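Local atomic coordinates of hydrolase, haloacid dehalogenase-like family (Porphyromonas gingivalis, PDB entry 2I6X), a protein that probably acts as a hydrolase of the haloacid dehalogenase superfamily. Residues Arg6-Asp11 and Asp99-Asp104; Phe10-Val15 and Glu93-Ile98; Tyr116-Ala121 and Val140-Gln145; His189-Asp194 and Ile200-Arg205. One frame throughout, in Å; residues are numbered along the deposited sequence.

Contact 1 (Arg6-Asp11 and Asp99-Asp104); sequences RNIVFD and DSLRPD
Leu101, the residue that meets both Ile8 and Phe10, has its own carbonyl O occupied: Asp104 N donates to Leu101 O at 3.1 Å, a turn on the way from helix 92-101 to strand 106-111. The join between the two segments is purely apolar. Leu101 CD1 comes to 3.8 Å from Ile8 CD1, so that the two chains touch methyl to methyl while running at about a right angle to each other. Ile8 CG1 lies beside its backbone N, opposite the carbonyl carbon (chi1 -53°); with CG1 so placed and the second torsion near anti (151°), CD1 reaches the helix. The same leucine methyl sits at the edge of the Phe10 ring, near its plane, with CZ at 4.3 Å, a looser touch. Beta-branched isoleucine favours the extended backbone of a strand, and leucine, common in helices, reaches both neighbours with its CD1. Leu207 of helix 200-207 packs on both Ile8 and Leu101 and widens this buried cluster. Asp99 forms a salt bridge with Arg131 and Arg102 one with Asp138, away from the leucine contact. A helix laid by its hydrophobic residues on the central strand of a parallel sheet is the usual build of the Rossmann-like HAD core, strand order 3-2-1-4-5, with strand 7-10 in the middle.

Contact 2 (Phe10-Val15 and Glu93-Ile98); sequences FDLGGV and EKFDYI
One face of the Phe10 ring carries the end of Ile98: CD1 stands 3.7 Å from the ring centroid, only 7° off the normal, a CH-pi contact over the middle of the ring. Ile98 CG1 also lies over this face, at 3.7 Å from Phe10 CZ, so the isoleucine comes in over CZ and ends above the centre. Its CG1 is set beside the backbone N of Ile98, opposite the carbonyl carbon, and from there the chain reaches out to the ring coming the other way from the strand. The second ring, Phe95, is met at its edge, near its plane, by Leu12 CD1, which is 4.2 Å from CZ; Phe126 and Phe136 add further aromatic contacts to it. The polar end of the contact is Lys94, whose extended chain carries NZ to Val15 O at 3.0 Å, with a C=O...N angle of 152° and the donor tilted somewhat from the carbonyl plane. Trp199 NE1 bonds to the same oxygen, while NZ also bonds to Glu197 O and, weakly, to a water. Gly14 has a positive phi (93°), which glycine adopts easily. Asp11 follows strand 7-10, where HAD enzymes carry the nucleophilic aspartate, and probably has that place here. Neutral carbonyl oxygens probably stabilise the charge of Lys94, whose bonds tie this loop to helix 92-101 and the segment before helix 200-207.

Contact 3 (Tyr116-Ala121 and Val140-Gln145); sequences YVLDLA and VYASCQ
Leu118 carries this contact, reaching from helix 115-121 to the end of strand 139-142 and the short helix that follows it, within the beta-alpha-beta unit formed by strand 106-111, helix 115-121 and strand 139-142. Its CG lies beside the backbone N and opposite the carbonyl carbon (chi1 -81°), and the second torsion is near anti, so that CD1 is carried out to the full length of the side chain. That one methyl then makes the contact with three residues. Cys144 SG is its nearest partner, at 3.7 Å. The sulfur occupies the crowded position between the backbone N and the carbonyl carbon (chi1 56°); this rotation brings it to the leucine, and a small, polarisable thiol packs there against an apolar methyl. Ala142 CB lies 4.0 Å from the same CD1. Alanine suits the spot, since its short side chain lets the leucine methyl come close to the strand. Ala142 is also the N-cap residue of helix 143-146, and its carbonyl O accepts from Gln145 N at 2.8 Å, which fixes the turn from strand to helix. Ser143 OG bonds to Glu53 O and Thr113 N, while Thr113 also touches Leu118. Gln145, exposed, closes the outer side with both its aliphatic part and its amide lying alongside the methyl: Gln145 CG and CD are each 4.0 Å from Leu118 CD1, and Gln145 NE2 is 4.1 Å from that same carbon.

Contact 4 (His189-Asp194 and Ile200-Arg205); sequences HTYCPD and IPAITR
Tyr191 lies against Ile203 where strand 189-191, at the border of the parallel HAD sheet, is covered by helix 200-207. Close packing is found at the root of the ring: Ile203 CD1 is 3.7 Å from Tyr191 CG and equally near CD2, with Tyr191 CB at 3.9 Å. The tyrosine leaves the strand with CG opposite its backbone N (chi1 -176°), which carries the ring off the strand to the helix face that bears Ala202 and Ile203. Ile203 brings its CD1 over from the buried flank, where it also packs on Ile173 and Tyr97, and a branched apolar residue fits this inner place. Toward the ring's outer end the contact loosens. Ala202 is at the partly exposed side and offers just one methyl, 4.2 Å from Tyr191 CZ; its short side chain allows the phenol end to lie by the helix, though at slightly longer range than at CG. Tyrosine fits because its apolar ring packs while the hydroxyl bonds to Glu197 OE1, in the loop between strand and helix, and so joins the ring to the connecting chain. The remaining touch is at that hydroxyl, where Ala202 CB lies 3.9 Å from Tyr191 OH.

Overall arrangement
Contacts 1 and 2 are buried and use the same helix, 92-101, whose 93-98 part faces Phe10 and the loop after strand 7-10, and whose last turn faces the strand itself; Phe10 belongs to both. Contact 1 is wholly apolar, whereas contact 2, nearer the chain's centre, adds a lysine bonded to backbone carbonyls. Contacts 3 and 4 lie at the two border strands of the sheet, 139-142 and 189-191, about 23 Å apart between centres, and are only partly buried: each is built round one side chain, Leu118 or Tyr191, with polar groups at its outer side. Contact 2 touches both, through Leu12 on Val117 and through Val15 on Pro193.

Contact 1 (Arg6-Asp11 and Asp99-Asp104)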
loop_
_atom_site.group_PDB
_atom_site.type_symbol
_atom_site.label_atom_id
_atom_site.label_comp_id
_atom_site.label_asym_id
_atom_site.label_seq_id
_atom_site.Cartn_x
_atom_site.Cartn_y
_atom_site.Cartn_z
ATOM N N ARG A 6 9.760 8.767 16.875
ATOM C CA ARG A 6 8.636 8.348 17.722
ATOM C C ARG A 6 7.565 7.560 16.936
ATOM O O ARG A 6 6.846 6.734 17.506
ATOM C CB ARG A 6 7.966 9.573 18.360
ATOM C CG ARG A 6 8.814 10.340 19.370
ATOM C CD ARG A 6 7.899 10.998 20.405
ATOM N NE ARG A 6 8.530 12.103 21.135
ATOM C CZ ARG A 6 9.397 11.965 22.141
ATOM N NH1 ARG A 6 9.765 10.754 22.561
ATOM N NH2 ARG A 6 9.904 13.045 22.729
ATOM N N ASN A 7 7.460 7.845 15.635
ATOM C CA ASN A 7 6.444 7.270 14.771
ATOM C C ASN A 7 7.092 6.640 13.541
ATOM O O ASN A 7 8.112 7.131 13.051
ATOM C CB ASN A 7 5.428 8.326 14.319
ATOM C CG ASN A 7 5.182 9.401 15.368
ATOM O OD1 ASN A 7 4.547 9.154 16.399
ATOM N ND2 ASN A 7 5.687 10.601 15.110
ATOM N N ILE A 8 6.514 5.545 13.057
ATOM C CA ILE A 8 7.019 4.923 11.861
ATOM C C ILE A 8 5.816 4.636 10.986
ATOM O O ILE A 8 4.824 4.098 11.468
ATOM C CB ILE A 8 7.796 3.589 12.154
ATOM C CG1 ILE A 8 8.896 3.782 13.205
ATOM C CG2 ILE A 8 8.403 3.012 10.872
ATOM C CD1 ILE A 8 9.157 2.530 13.988
ATOM N N VAL A 9 5.919 4.987 9.705
ATOM C CA VAL A 9 4.854 4.826 8.719
ATOM C C VAL A 9 5.386 3.917 7.631
ATOM O O VAL A 9 6.483 4.135 7.128
ATOM C CB VAL A 9 4.464 6.196 8.065
ATOM C CG1 VAL A 9 3.398 5.997 6.962
ATOM C CG2 VAL A 9 3.971 7.177 9.112
ATOM N N PHE A 10 4.613 2.896 7.271
ATOM C CA PHE A 10 5.019 1.921 6.271
ATOM C C PHE A 10 4.091 1.991 5.085
ATOM O O PHE A 10 2.886 2.189 5.255
ATOM C CB PHE A 10 4.896 0.509 6.854
ATOM C CG PHE A 10 5.811 0.240 8.006
ATOM C CD1 PHE A 10 7.033 -0.408 7.807
ATOM C CD2 PHE A 10 5.451 0.602 9.296
ATOM C CE1 PHE A 10 7.887 -0.663 8.877
ATOM C CE2 PHE A 10 6.301 0.364 10.355
ATOM C CZ PHE A 10 7.522 -0.273 10.141
ATOM N N ASP A 11 4.623 1.790 3.882
ATOM C CA ASP A 11 3.742 1.398 2.758
ATOM C C ASP A 11 3.458 -0.116 2.889
ATOM O O ASP A 11 4.127 -0.816 3.634
ATOM C CB ASP A 11 4.429 1.711 1.427
ATOM C CG ASP A 11 3.500 1.641 0.228
ATOM O OD1 ASP A 11 2.248 1.547 0.356
ATOM O OD2 ASP A 11 4.062 1.670 -0.889
ATOM N N ASP A 99 5.445 -6.020 14.614
ATOM C CA ASP A 99 4.737 -6.342 15.831
ATOM C C ASP A 99 5.587 -6.090 17.082
ATOM O O ASP A 99 5.048 -5.712 18.132
ATOM C CB ASP A 99 4.258 -7.787 15.807
ATOM C CG ASP A 99 3.251 -8.068 16.903
ATOM O OD1 ASP A 99 3.492 -8.996 17.708
ATOM O OD2 ASP A 99 2.234 -7.325 16.978
ATOM N N SER A 100 6.903 -6.299 16.961
ATOM C CA SER A 100 7.841 -6.024 18.045
ATOM C C SER A 100 8.022 -4.533 18.297
ATOM O O SER A 100 8.454 -4.136 19.371
ATOM C CB SER A 100 9.201 -6.684 17.785
ATOM O OG SER A 100 9.920 -6.029 16.765
ATOM N N LEU A 101 7.687 -3.709 17.306
ATOM C CA LEU A 101 7.895 -2.284 17.412
ATOM C C LEU A 101 6.786 -1.584 18.176
ATOM O O LEU A 101 6.960 -0.454 18.597
ATOM C CB LEU A 101 8.026 -1.671 16.025
ATOM C CG LEU A 101 9.293 -1.990 15.240
ATOM C CD1 LEU A 101 9.239 -1.260 13.919
ATOM C CD2 LEU A 101 10.515 -1.580 16.013
ATOM N N ARG A 102 5.648 -2.249 18.367
ATOM C CA ARG A 102 4.438 -1.542 18.827
ATOM C C ARG A 102 4.508 -0.930 20.218
ATOM O O ARG A 102 3.956 0.155 20.441
ATOM C CB ARG A 102 3.164 -2.383 18.704
ATOM C CG ARG A 102 1.880 -1.532 18.900
ATOM C CD ARG A 102 1.317 -0.937 17.596
ATOM N NE ARG A 102 0.161 -1.723 17.165
ATOM C CZ ARG A 102 -1.089 -1.276 17.129
ATOM N NH1 ARG A 102 -1.360 -0.019 17.453
ATOM N NH2 ARG A 102 -2.073 -2.077 16.737
ATOM N N PRO A 103 5.149 -1.605 21.169
ATOM C CA PRO A 103 5.172 -0.922 22.446
ATOM C C PRO A 103 6.058 0.331 22.481
ATOM O O PRO A 103 5.875 1.166 23.358
ATOM C CB PRO A 103 5.711 -1.992 23.406
ATOM C CG PRO A 103 5.593 -3.290 22.669
ATOM C CD PRO A 103 5.788 -2.927 21.239
ATOM N N ASP A 104 7.004 0.464 21.556
ATOM C CA ASP A 104 7.983 1.551 21.630
ATOM C C ASP A 104 7.692 2.703 20.671
ATOM O O ASP A 104 8.270 3.764 20.783
ATOM C CB ASP A 104 9.400 1.019 21.375
ATOM C CG ASP A 104 9.902 0.076 22.484
ATOM O OD1 ASP A 104 10.772 0.488 23.264
ATOM O OD2 ASP A 104 9.451 -1.087 22.574
#

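Contact 2 (Phe10-Val15 and Glu93-Ile98)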
loop_
_atom_site.group_PDB
_atom_site.type_symbol
_atom_site.label_atom_id
_atom_site.label_comp_id
_atom_site.label_asym_id
_atom_site.label_seq_id
_atom_site.Cartn_x
_atom_site.Cartn_y
_atom_site.Cartn_z
ATOM N N PHE A 10 4.613 2.896 7.271
ATOM C CA PHE A 10 5.019 1.921 6.271
ATOM C C PHE A 10 4.091 1.991 5.085
ATOM O O PHE A 10 2.886 2.189 5.255
ATOM C CB PHE A 10 4.896 0.509 6.854
ATOM C CG PHE A 10 5.811 0.240 8.006
ATOM C CD1 PHE A 10 7.033 -0.408 7.807
ATOM C CD2 PHE A 10 5.451 0.602 9.296
ATOM C CE1 PHE A 10 7.887 -0.663 8.877
ATOM C CE2 PHE A 10 6.301 0.364 10.355
ATOM C CZ PHE A 10 7.522 -0.273 10.141
ATOM N N ASP A 11 4.623 1.790 3.882
ATOM C CA ASP A 11 3.742 1.398 2.758
ATOM C C ASP A 11 3.458 -0.116 2.889
ATOM O O ASP A 11 4.127 -0.816 3.634
ATOM C CB ASP A 11 4.429 1.711 1.427
ATOM C CG ASP A 11 3.500 1.641 0.228
ATOM O OD1 ASP A 11 2.248 1.547 0.356
ATOM O OD2 ASP A 11 4.062 1.670 -0.889
ATOM N N LEU A 12 2.471 -0.607 2.155
ATOM C CA LEU A 12 2.117 -2.000 2.141
ATOM C C LEU A 12 2.830 -2.674 0.964
ATOM O O LEU A 12 3.796 -3.430 1.172
ATOM C CB LEU A 12 0.593 -2.160 2.031
ATOM C CG LEU A 12 0.031 -3.594 2.121
ATOM C CD1 LEU A 12 0.431 -4.315 3.415
ATOM C CD2 LEU A 12 -1.484 -3.545 1.968
ATOM N N GLY A 13 2.363 -2.395 -0.257
ATOM C CA GLY A 13 2.972 -2.913 -1.465
ATOM C C GLY A 13 4.415 -2.454 -1.542
ATOM O O GLY A 13 4.713 -1.255 -1.308
ATOM N N GLY A 14 5.316 -3.390 -1.858
ATOM C CA GLY A 14 6.729 -3.056 -2.037
ATOM C C GLY A 14 7.504 -3.247 -0.748
ATOM O O GLY A 14 8.436 -4.055 -0.679
ATOM N N VAL A 15 7.065 -2.569 0.292
ATOM C CA VAL A 15 7.675 -2.619 1.612
ATOM C C VAL A 15 7.358 -3.914 2.429
ATOM O O VAL A 15 8.258 -4.584 2.928
ATOM C CB VAL A 15 7.254 -1.295 2.380
ATOM C CG1 VAL A 15 7.771 -1.281 3.804
ATOM C CG2 VAL A 15 7.766 -0.106 1.607
ATOM N N GLU A 93 7.960 -12.291 8.293
ATOM C CA GLU A 93 9.007 -11.783 9.173
ATOM C C GLU A 93 8.971 -10.268 9.379
ATOM O O GLU A 93 9.225 -9.805 10.481
ATOM C CB GLU A 93 10.403 -12.311 8.816
ATOM C CG GLU A 93 11.197 -11.606 7.707
ATOM C CD GLU A 93 12.597 -12.248 7.521
ATOM O OE1 GLU A 93 13.500 -12.017 8.379
ATOM O OE2 GLU A 93 12.790 -13.004 6.522
ATOM N N LYS A 94 8.626 -9.514 8.336
ATOM C CA LYS A 94 8.492 -8.069 8.470
ATOM C C LYS A 94 7.280 -7.705 9.314
ATOM O O LYS A 94 7.332 -6.749 10.077
ATOM C CB LYS A 94 8.469 -7.372 7.118
ATOM C CG LYS A 94 9.775 -7.515 6.343
ATOM C CD LYS A 94 9.625 -6.868 4.979
ATOM C CE LYS A 94 10.806 -7.113 4.052
ATOM N NZ LYS A 94 10.548 -6.465 2.724
ATOM N N PHE A 95 6.204 -8.491 9.223
ATOM C CA PHE A 95 5.070 -8.265 10.128
ATOM C C PHE A 95 5.407 -8.600 11.583
ATOM O O PHE A 95 5.018 -7.869 12.492
ATOM C CB PHE A 95 3.811 -8.992 9.654
ATOM C CG PHE A 95 3.064 -8.242 8.610
ATOM C CD1 PHE A 95 2.255 -7.152 8.959
ATOM C CD2 PHE A 95 3.195 -8.579 7.266
ATOM C CE1 PHE A 95 1.541 -6.424 7.973
ATOM C CE2 PHE A 95 2.506 -7.853 6.275
ATOM C CZ PHE A 95 1.669 -6.779 6.636
ATOM N N ASP A 96 6.135 -9.696 11.789
ATOM C CA ASP A 96 6.656 -10.025 13.106
ATOM C C ASP A 96 7.503 -8.891 13.688
ATOM O O ASP A 96 7.341 -8.540 14.855
ATOM C CB ASP A 96 7.468 -11.334 13.068
ATOM C CG ASP A 96 6.583 -12.565 13.108
ATOM O OD1 ASP A 96 5.374 -12.426 13.421
ATOM O OD2 ASP A 96 7.082 -13.675 12.841
ATOM N N TYR A 97 8.386 -8.324 12.861
ATOM C CA TYR A 97 9.266 -7.252 13.280
ATOM C C TYR A 97 8.474 -6.005 13.658
ATOM O O TYR A 97 8.757 -5.358 14.654
ATOM C CB TYR A 97 10.291 -6.917 12.197
ATOM C CG TYR A 97 11.109 -5.707 12.562
ATOM C CD1 TYR A 97 11.958 -5.727 13.683
ATOM C CD2 TYR A 97 11.023 -4.542 11.822
ATOM C CE1 TYR A 97 12.700 -4.596 14.051
ATOM C CE2 TYR A 97 11.768 -3.392 12.174
ATOM C CZ TYR A 97 12.598 -3.434 13.290
ATOM O OH TYR A 97 13.334 -2.331 13.639
ATOM N N ILE A 98 7.485 -5.681 12.847
ATOM C CA ILE A 98 6.608 -4.547 13.078
ATOM C C ILE A 98 5.868 -4.789 14.388
ATOM O O ILE A 98 5.709 -3.894 15.186
ATOM C CB ILE A 98 5.638 -4.365 11.869
ATOM C CG1 ILE A 98 6.387 -3.768 10.689
ATOM C CG2 ILE A 98 4.443 -3.461 12.173
ATOM C CD1 ILE A 98 5.467 -3.503 9.533
HETATM O O HOH W 1 10.823 -4.152 0.759
#

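Contact 3 (Tyr116-Ala121 and Val140-Gln145)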
loop_
_atom_site.group_PDB
_atom_site.type_symbol
_atom_site.label_atom_id
_atom_site.label_comp_id
_atom_site.label_asym_id
_atom_site.label_seq_id
_atom_site.Cartn_x
_atom_site.Cartn_y
_atom_site.Cartn_z
ATOM N N TYR A 116 -9.985 -4.591 -3.201
ATOM C CA TYR A 116 -9.714 -6.029 -3.302
ATOM C C TYR A 116 -8.599 -6.420 -2.338
ATOM O O TYR A 116 -8.752 -7.358 -1.556
ATOM C CB TYR A 116 -9.310 -6.441 -4.724
ATOM C CG TYR A 116 -10.282 -6.048 -5.809
ATOM C CD1 TYR A 116 -11.449 -6.786 -6.035
ATOM C CD2 TYR A 116 -10.039 -4.929 -6.618
ATOM C CE1 TYR A 116 -12.341 -6.414 -7.034
ATOM C CE2 TYR A 116 -10.925 -4.563 -7.614
ATOM C CZ TYR A 116 -12.068 -5.303 -7.819
ATOM O OH TYR A 116 -12.933 -4.929 -8.813
ATOM N N VAL A 117 -7.485 -5.699 -2.392
ATOM C CA VAL A 117 -6.357 -5.997 -1.519
ATOM C C VAL A 117 -6.784 -5.800 -0.063
ATOM O O VAL A 117 -6.444 -6.588 0.808
ATOM C CB VAL A 117 -5.097 -5.161 -1.903
ATOM C CG1 VAL A 117 -3.968 -5.337 -0.876
ATOM C CG2 VAL A 117 -4.602 -5.599 -3.271
ATOM N N LEU A 118 -7.574 -4.762 0.172
ATOM C CA LEU A 118 -8.112 -4.498 1.490
ATOM C C LEU A 118 -9.051 -5.596 1.982
ATOM O O LEU A 118 -8.993 -5.950 3.163
ATOM C CB LEU A 118 -8.800 -3.140 1.524
ATOM C CG LEU A 118 -7.881 -1.938 1.698
ATOM C CD1 LEU A 118 -8.742 -0.676 1.838
ATOM C CD2 LEU A 118 -6.946 -2.135 2.909
ATOM N N ASP A 119 -9.900 -6.134 1.101
ATOM C CA ASP A 119 -10.691 -7.298 1.444
ATOM C C ASP A 119 -9.772 -8.462 1.889
ATOM O O ASP A 119 -10.061 -9.141 2.885
ATOM C CB ASP A 119 -11.635 -7.706 0.293
ATOM C CG ASP A 119 -12.836 -6.720 0.095
ATOM O OD1 ASP A 119 -13.018 -5.760 0.893
ATOM O OD2 ASP A 119 -13.613 -6.891 -0.888
ATOM N N LEU A 120 -8.669 -8.684 1.178
ATOM C CA LEU A 120 -7.737 -9.750 1.554
ATOM C C LEU A 120 -7.067 -9.457 2.899
ATOM O O LEU A 120 -7.012 -10.313 3.789
ATOM C CB LEU A 120 -6.662 -9.999 0.476
ATOM C CG LEU A 120 -5.521 -10.923 0.984
ATOM C CD1 LEU A 120 -6.008 -12.302 1.418
ATOM C CD2 LEU A 120 -4.354 -11.028 0.013
ATOM N N ALA A 121 -6.567 -8.237 3.020
ATOM C CA ALA A 121 -5.842 -7.780 4.202
ATOM C C ALA A 121 -6.662 -7.786 5.490
ATOM O O ALA A 121 -6.100 -7.913 6.565
ATOM C CB ALA A 121 -5.244 -6.391 3.952
ATOM N N VAL A 140 -4.484 2.617 9.949
ATOM C CA VAL A 140 -4.302 2.393 8.525
ATOM C C VAL A 140 -4.888 3.551 7.701
ATOM O O VAL A 140 -6.072 3.904 7.816
ATOM C CB VAL A 140 -4.913 1.025 8.117
ATOM C CG1 VAL A 140 -4.898 0.836 6.606
ATOM C CG2 VAL A 140 -4.132 -0.106 8.808
ATOM N N TYR A 141 -4.017 4.146 6.893
ATOM C CA TYR A 141 -4.380 5.177 5.962
ATOM C C TYR A 141 -4.327 4.613 4.538
ATOM O O TYR A 141 -3.240 4.415 3.947
ATOM C CB TYR A 141 -3.500 6.435 6.165
ATOM C CG TYR A 141 -3.670 7.046 7.561
ATOM C CD1 TYR A 141 -4.790 7.838 7.880
ATOM C CD2 TYR A 141 -2.719 6.812 8.572
ATOM C CE1 TYR A 141 -4.949 8.371 9.166
ATOM C CE2 TYR A 141 -2.863 7.359 9.856
ATOM C CZ TYR A 141 -3.968 8.128 10.153
ATOM O OH TYR A 141 -4.095 8.639 11.440
ATOM N N ALA A 142 -5.516 4.363 3.992
ATOM C CA ALA A 142 -5.653 3.707 2.685
ATOM C C ALA A 142 -6.270 4.646 1.674
ATOM O O ALA A 142 -7.382 5.119 1.877
ATOM C CB ALA A 142 -6.517 2.449 2.807
ATOM N N SER A 143 -5.554 4.881 0.576
ATOM C CA SER A 143 -5.989 5.797 -0.473
ATOM C C SER A 143 -7.481 5.703 -0.826
ATOM O O SER A 143 -8.190 6.710 -0.812
ATOM C CB SER A 143 -5.125 5.607 -1.722
ATOM O OG SER A 143 -5.348 4.344 -2.299
ATOM N N CYS A 144 -7.965 4.498 -1.106
ATOM C CA CYS A 144 -9.367 4.313 -1.515
ATOM C C CYS A 144 -10.373 4.583 -0.397
ATOM O O CYS A 144 -11.542 4.844 -0.676
ATOM C CB CYS A 144 -9.607 2.920 -2.143
ATOM S SG CYS A 144 -9.137 1.500 -1.097
ATOM N N GLN A 145 -9.935 4.524 0.858
ATOM C CA GLN A 145 -10.843 4.892 1.949
ATOM C C GLN A 145 -10.893 6.413 2.140
ATOM O O GLN A 145 -11.813 6.931 2.737
ATOM C CB GLN A 145 -10.449 4.183 3.253
ATOM C CG GLN A 145 -10.483 2.668 3.136
ATOM C CD GLN A 145 -10.203 1.924 4.446
ATOM O OE1 GLN A 145 -9.198 2.164 5.137
ATOM N NE2 GLN A 145 -11.095 0.997 4.779
#

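Contact 4 (His189-Asp194 and Ile200-Arg205)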
loop_
_atom_site.group_PDB
_atom_site.type_symbol
_atom_site.label_atom_id
_atom_site.label_comp_id
_atom_site.label_asym_id
_atom_site.label_seq_id
_atom_site.Cartn_x
_atom_site.Cartn_y
_atom_site.Cartn_z
ATOM N N HIS A 189 11.576 11.962 8.010
ATOM C CA HIS A 189 12.671 11.012 7.766
ATOM C C HIS A 189 12.149 9.962 6.815
ATOM O O HIS A 189 11.007 9.528 6.950
ATOM C CB HIS A 189 13.160 10.376 9.063
ATOM C CG HIS A 189 13.676 11.387 10.030
ATOM N ND1 HIS A 189 14.952 11.905 9.945
ATOM C CD2 HIS A 189 13.063 12.052 11.039
ATOM C CE1 HIS A 189 15.114 12.825 10.883
ATOM N NE2 HIS A 189 13.986 12.928 11.565
ATOM N N THR A 190 12.954 9.610 5.817
ATOM C CA THR A 190 12.503 8.631 4.838
ATOM C C THR A 190 13.502 7.501 4.703
ATOM O O THR A 190 14.691 7.654 5.024
ATOM C CB THR A 190 12.196 9.234 3.420
ATOM O OG1 THR A 190 13.381 9.817 2.868
ATOM C CG2 THR A 190 11.057 10.274 3.454
ATOM N N TYR A 191 12.995 6.354 4.273
ATOM C CA TYR A 191 13.847 5.262 3.794
ATOM C C TYR A 191 13.160 4.621 2.585
ATOM O O TYR A 191 11.968 4.407 2.620
ATOM C CB TYR A 191 14.129 4.233 4.887
ATOM C CG TYR A 191 15.085 3.170 4.403
ATOM C CD1 TYR A 191 16.464 3.374 4.456
ATOM C CD2 TYR A 191 14.610 1.964 3.866
ATOM C CE1 TYR A 191 17.340 2.418 3.994
ATOM C CE2 TYR A 191 15.470 1.005 3.399
ATOM C CZ TYR A 191 16.837 1.230 3.464
ATOM O OH TYR A 191 17.714 0.268 3.008
ATOM N N CYS A 192 13.912 4.377 1.511
ATOM C CA CYS A 192 13.351 3.874 0.249
ATOM C C CYS A 192 13.903 2.483 -0.043
ATOM O O CYS A 192 14.951 2.339 -0.670
ATOM C CB CYS A 192 13.634 4.816 -0.930
ATOM S SG CYS A 192 12.607 4.474 -2.418
ATOM N N PRO A 193 13.191 1.449 0.422
ATOM C CA PRO A 193 13.637 0.092 0.138
ATOM C C PRO A 193 13.298 -0.275 -1.300
ATOM O O PRO A 193 12.452 0.372 -1.933
ATOM C CB PRO A 193 12.806 -0.765 1.104
ATOM C CG PRO A 193 11.542 0.040 1.340
ATOM C CD PRO A 193 11.924 1.497 1.187
ATOM N N ASP A 194 13.975 -1.280 -1.822
ATOM C CA ASP A 194 13.509 -1.961 -3.024
ATOM C C ASP A 194 12.322 -2.894 -2.734
ATOM O O ASP A 194 12.192 -3.456 -1.639
ATOM C CB ASP A 194 14.646 -2.771 -3.688
ATOM C CG ASP A 194 15.679 -1.878 -4.374
ATOM O OD1 ASP A 194 15.314 -0.765 -4.856
ATOM O OD2 ASP A 194 16.860 -2.297 -4.437
ATOM N N ILE A 200 14.891 -5.031 7.463
ATOM C CA ILE A 200 14.855 -5.099 8.911
ATOM C C ILE A 200 16.169 -4.618 9.519
ATOM O O ILE A 200 16.132 -3.720 10.355
ATOM C CB ILE A 200 14.449 -6.492 9.460
ATOM C CG1 ILE A 200 12.974 -6.768 9.153
ATOM C CG2 ILE A 200 14.701 -6.574 10.959
ATOM C CD1 ILE A 200 12.598 -8.248 9.292
ATOM N N PRO A 201 17.330 -5.201 9.113
ATOM C CA PRO A 201 18.588 -4.684 9.706
ATOM C C PRO A 201 18.814 -3.162 9.567
ATOM O O PRO A 201 19.178 -2.505 10.549
ATOM C CB PRO A 201 19.680 -5.506 8.996
ATOM C CG PRO A 201 18.985 -6.811 8.624
ATOM C CD PRO A 201 17.593 -6.340 8.201
ATOM N N ALA A 202 18.558 -2.604 8.381
ATOM C CA ALA A 202 18.762 -1.167 8.127
ATOM C C ALA A 202 17.821 -0.273 8.937
ATOM O O ALA A 202 18.224 0.782 9.444
ATOM C CB ALA A 202 18.621 -0.846 6.635
ATOM N N ILE A 203 16.557 -0.679 9.030
ATOM C CA ILE A 203 15.584 0.060 9.835
ATOM C C ILE A 203 15.921 -0.043 11.353
ATOM O O ILE A 203 15.898 0.971 12.058
ATOM C CB ILE A 203 14.131 -0.362 9.488
ATOM C CG1 ILE A 203 13.781 -0.036 8.024
ATOM C CG2 ILE A 203 13.102 0.232 10.464
ATOM C CD1 ILE A 203 14.115 1.373 7.525
ATOM N N THR A 204 16.264 -1.246 11.828
ATOM C CA THR A 204 16.696 -1.486 13.220
ATOM C C THR A 204 17.837 -0.534 13.592
ATOM O O THR A 204 17.958 -0.110 14.753
ATOM C CB THR A 204 17.175 -2.960 13.431
ATOM O OG1 THR A 204 16.227 -3.868 12.861
ATOM C CG2 THR A 204 17.357 -3.304 14.911
ATOM N N ARG A 205 18.663 -0.218 12.589
ATOM C CA ARG A 205 19.774 0.727 12.697
ATOM C C ARG A 205 19.282 2.155 12.821
ATOM O O ARG A 205 19.731 2.886 13.698
ATOM C CB ARG A 205 20.676 0.631 11.464
ATOM C CG ARG A 205 22.089 0.145 11.718
ATOM C CD ARG A 205 23.090 1.302 11.580
ATOM N NE ARG A 205 24.485 0.854 11.406
ATOM C CZ ARG A 205 25.061 0.612 10.225
ATOM N NH1 ARG A 205 26.325 0.223 10.168
ATOM N NH2 ARG A 205 24.371 0.768 9.094
#